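Local coordinates for sortase family protein (PDB 4D7W), which probably acts as a class C sortase, a cysteine transpeptidase that takes part in assembling pili on the surface of group B streptococcus, at residues Lys84-Ser89 against Ile108-Arg113. Numbering follows the deposited sequence.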
ATOM      1  N   LYS A  84     -16.095  -0.024   0.938  1.00 54.60           N
ATOM      2  CA  LYS A  84     -16.200   1.022  -0.075  1.00 58.37           C
ATOM      3  C   LYS A  84     -14.904   1.126  -0.891  1.00 55.43           C
ATOM      4  O   LYS A  84     -14.933   1.135  -2.128  1.00 55.36           O
ATOM      5  CB  LYS A  84     -16.526   2.367   0.587  1.00 62.34           C
ATOM      6  CG  LYS A  84     -16.726   3.533  -0.369  1.00 68.51           C
ATOM      7  CD  LYS A  84     -16.787   4.844   0.408  1.00 74.62           C
ATOM      8  CE  LYS A  84     -17.083   6.039  -0.493  1.00 78.74           C
ATOM      9  NZ  LYS A  84     -17.019   7.337   0.251  1.00 78.73           N
ATOM     10  N   VAL A  85     -13.769   1.201  -0.194  1.00 46.67           N
ATOM     11  CA  VAL A  85     -12.478   1.256  -0.871  1.00 44.69           C
ATOM     12  C   VAL A  85     -12.201  -0.014  -1.677  1.00 45.07           C
ATOM     13  O   VAL A  85     -11.821   0.051  -2.854  1.00 47.31           O
ATOM     14  CB  VAL A  85     -11.309   1.477   0.117  1.00 41.87           C
ATOM     15  CG1 VAL A  85      -9.973   1.225  -0.585  1.00 39.85           C
ATOM     16  CG2 VAL A  85     -11.333   2.885   0.673  1.00 41.91           C
ATOM     17  N   LEU A  86     -12.401  -1.172  -1.063  1.00 45.81           N
ATOM     18  CA  LEU A  86     -11.963  -2.414  -1.702  1.00 49.41           C
ATOM     19  C   LEU A  86     -12.869  -2.851  -2.866  1.00 50.11           C
ATOM     20  O   LEU A  86     -12.468  -3.675  -3.686  1.00 46.47           O
ATOM     21  CB  LEU A  86     -11.848  -3.543  -0.665  1.00 53.60           C
ATOM     22  CG  LEU A  86     -10.753  -3.422   0.414  1.00 51.35           C
ATOM     23  CD1 LEU A  86     -10.792  -4.631   1.345  1.00 53.07           C
ATOM     24  CD2 LEU A  86      -9.342  -3.237  -0.172  1.00 43.76           C
ATOM     25  N   GLN A  87     -14.071  -2.288  -2.965  1.00 48.44           N
ATOM     26  CA  GLN A  87     -14.955  -2.678  -4.057  1.00 55.86           C
ATOM     27  C   GLN A  87     -14.400  -2.259  -5.423  1.00 55.62           C
ATOM     28  O   GLN A  87     -14.683  -2.909  -6.420  1.00 56.79           O
ATOM     29  CB  GLN A  87     -16.362  -2.116  -3.842  1.00 61.63           C
ATOM     30  CG  GLN A  87     -17.149  -2.905  -2.794  1.00 69.91           C
ATOM     31  CD  GLN A  87     -18.532  -2.333  -2.502  1.00 77.57           C
ATOM     32  OE1 GLN A  87     -18.929  -1.305  -3.061  1.00 79.01           O
ATOM     33  NE2 GLN A  87     -19.271  -2.997  -1.615  1.00 79.47           N
ATOM     34  N   THR A  88     -13.582  -1.209  -5.475  1.00 51.24           N
ATOM     35  CA  THR A  88     -13.037  -0.757  -6.758  1.00 52.88           C
ATOM     36  C   THR A  88     -11.545  -0.416  -6.752  1.00 51.81           C
ATOM     37  O   THR A  88     -10.968  -0.129  -7.805  1.00 50.69           O
ATOM     38  CB  THR A  88     -13.777   0.493  -7.262  1.00 59.87           C
ATOM     39  OG1 THR A  88     -13.560   1.578  -6.344  1.00 60.76           O
ATOM     40  CG2 THR A  88     -15.266   0.210  -7.400  1.00 59.88           C
ATOM     41  N   SER A  89     -10.920  -0.425  -5.578  1.00 45.26           N
ATOM     42  CA  SER A  89      -9.538   0.021  -5.489  1.00 47.00           C
ATOM     43  C   SER A  89      -8.728  -0.801  -4.513  1.00 38.60           C
ATOM     44  O   SER A  89      -9.205  -1.789  -3.966  1.00 33.24           O
ATOM     45  CB  SER A  89      -9.483   1.488  -5.082  1.00 46.59           C
ATOM     46  OG  SER A  89     -10.192   2.275  -6.016  1.00 56.12           O
ATOM     47  N   ILE A 108       1.407  -2.300   4.204  1.00 26.18           N
ATOM     48  CA  ILE A 108       0.564  -3.408   3.760  1.00 25.35           C
ATOM     49  C   ILE A 108      -0.611  -2.898   2.931  1.00 30.23           C
ATOM     50  O   ILE A 108      -1.370  -2.039   3.389  1.00 28.06           O
ATOM     51  CB  ILE A 108       0.029  -4.210   4.940  1.00 27.82           C
ATOM     52  CG1 ILE A 108       1.185  -4.795   5.747  1.00 30.37           C
ATOM     53  CG2 ILE A 108      -0.884  -5.361   4.453  1.00 31.38           C
ATOM     54  CD1 ILE A 108       0.769  -5.359   7.101  1.00 29.13           C
ATOM     55  N   LEU A 109      -0.742  -3.436   1.719  1.00 25.88           N
ATOM     56  CA  LEU A 109      -1.763  -3.044   0.763  1.00 22.79           C
ATOM     57  C   LEU A 109      -2.678  -4.233   0.479  1.00 31.99           C
ATOM     58  O   LEU A 109      -2.201  -5.331   0.202  1.00 33.41           O
ATOM     59  CB  LEU A 109      -1.121  -2.569  -0.529  1.00 27.36           C
ATOM     60  CG  LEU A 109      -0.098  -1.447  -0.385  1.00 27.26           C
ATOM     61  CD1 LEU A 109       0.354  -0.992  -1.760  1.00 30.47           C
ATOM     62  CD2 LEU A 109      -0.702  -0.309   0.418  1.00 31.26           C
ATOM     63  N   SER A 110      -3.984  -4.000   0.524  1.00 27.13           N
ATOM     64  CA  SER A 110      -4.973  -5.081   0.441  1.00 26.42           C
ATOM     65  C   SER A 110      -5.964  -4.870  -0.708  1.00 34.08           C
ATOM     66  O   SER A 110      -6.386  -3.742  -0.995  1.00 32.25           O
ATOM     67  CB  SER A 110      -5.715  -5.187   1.771  1.00 36.27           C
ATOM     68  OG  SER A 110      -6.664  -6.236   1.768  1.00 46.84           O
ATOM     69  N   GLY A 111      -6.340  -5.960  -1.373  1.00 35.68           N
ATOM     70  CA  GLY A 111      -7.276  -5.861  -2.470  1.00 35.77           C
ATOM     71  C   GLY A 111      -8.024  -7.175  -2.622  1.00 36.92           C
ATOM     72  O   GLY A 111      -7.446  -8.259  -2.420  1.00 36.99           O
ATOM     73  N   HIS A 112      -9.305  -7.076  -2.957  1.00 37.82           N
ATOM     74  CA  HIS A 112     -10.139  -8.264  -3.189  1.00 43.27           C
ATOM     75  C   HIS A 112      -9.545  -9.166  -4.261  1.00 42.68           C
ATOM     76  O   HIS A 112      -8.875  -8.702  -5.183  1.00 40.99           O
ATOM     77  CB  HIS A 112     -11.559  -7.872  -3.593  1.00 49.42           C
ATOM     78  CG  HIS A 112     -12.428  -7.481  -2.443  1.00 56.69           C
ATOM     79  ND1 HIS A 112     -13.471  -6.587  -2.567  1.00 61.13           N
ATOM     80  CD2 HIS A 112     -12.419  -7.872  -1.148  1.00 57.97           C
ATOM     81  CE1 HIS A 112     -14.062  -6.436  -1.395  1.00 58.66           C
ATOM     82  NE2 HIS A 112     -13.443  -7.206  -0.518  1.00 58.84           N
ATOM     83  N   ARG A 113      -9.791 -10.464  -4.131  1.00 45.15           N
ATOM     84  CA  ARG A 113      -9.316 -11.412  -5.117  1.00 44.50           C
ATOM     85  C   ARG A 113     -10.382 -11.442  -6.198  1.00 50.32           C
ATOM     86  O   ARG A 113     -11.104 -12.432  -6.378  1.00 52.27           O
ATOM     87  CB  ARG A 113      -9.067 -12.789  -4.482  1.00 45.02           C
ATOM     88  CG  ARG A 113      -8.337 -13.802  -5.360  1.00 49.49           C
ATOM     89  CD  ARG A 113      -6.837 -13.546  -5.429  1.00 45.93           C
ATOM     90  NE  ARG A 113      -6.181 -14.505  -6.323  1.00 49.23           N
ATOM     91  CZ  ARG A 113      -5.736 -15.704  -5.956  1.00 51.76           C
ATOM     92  NH1 ARG A 113      -5.887 -16.121  -4.708  1.00 49.47           N
ATOM     93  NH2 ARG A 113      -5.146 -16.499  -6.842  1.00 58.10           N
TER
HETATM   94  O   HOH W   1      -9.963  -4.445  -3.488  1.00 40.29           O
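L86, on the short helix 83-86, meets both H112 and the backbone of S110-G111, and L86 and H112 carry the larger part of the buried surface. The L86 CB lies over one face of the imidazole, 3.9 Å from the ring centroid and 19° off the normal, a CH-pi contact displaced toward the CE1 rim. With chi1 of -67°, CG stands anti to the carbonyl carbon, and the isobutyl group crosses the H112 side chain at about a right angle. The two methyls then part company. CD1 comes to 4.1 Å from H112 NE2, whereas CD2 is pushed against the strand backbone, only 3.1 Å from S110 O and 4.1 Å from G111 CA. The CD2 approach to the carbonyl is tight for a methyl group.

A water joins the two backbones beside this apolar patch. It donates to L86 O (2.6 Å) and to S89 O (2.8 Å) and accepts from H112 N (2.8 Å), so the turn at 86-89 and residues 110-113 of strand 105-115 share one bridge in place of a direct backbone bond. Strand 105-115 runs in the sortase beta-barrel between strands 90-92 and 167-175; R113 bonds through NH1 to C174 O and T175 OG1. H112 and C174 lie on adjacent parallel strands, 105-115 and 167-175, and probably correspond to the histidine and cysteine of a sortase active site.

Toward solvent the contact thins quickly. The CB of Q87 points away from the strand, and Q87 CG stays 4.9 Å from H112 CE1, while T88 OG1 and S89 OG share a weak hydrogen bond inside their own segment.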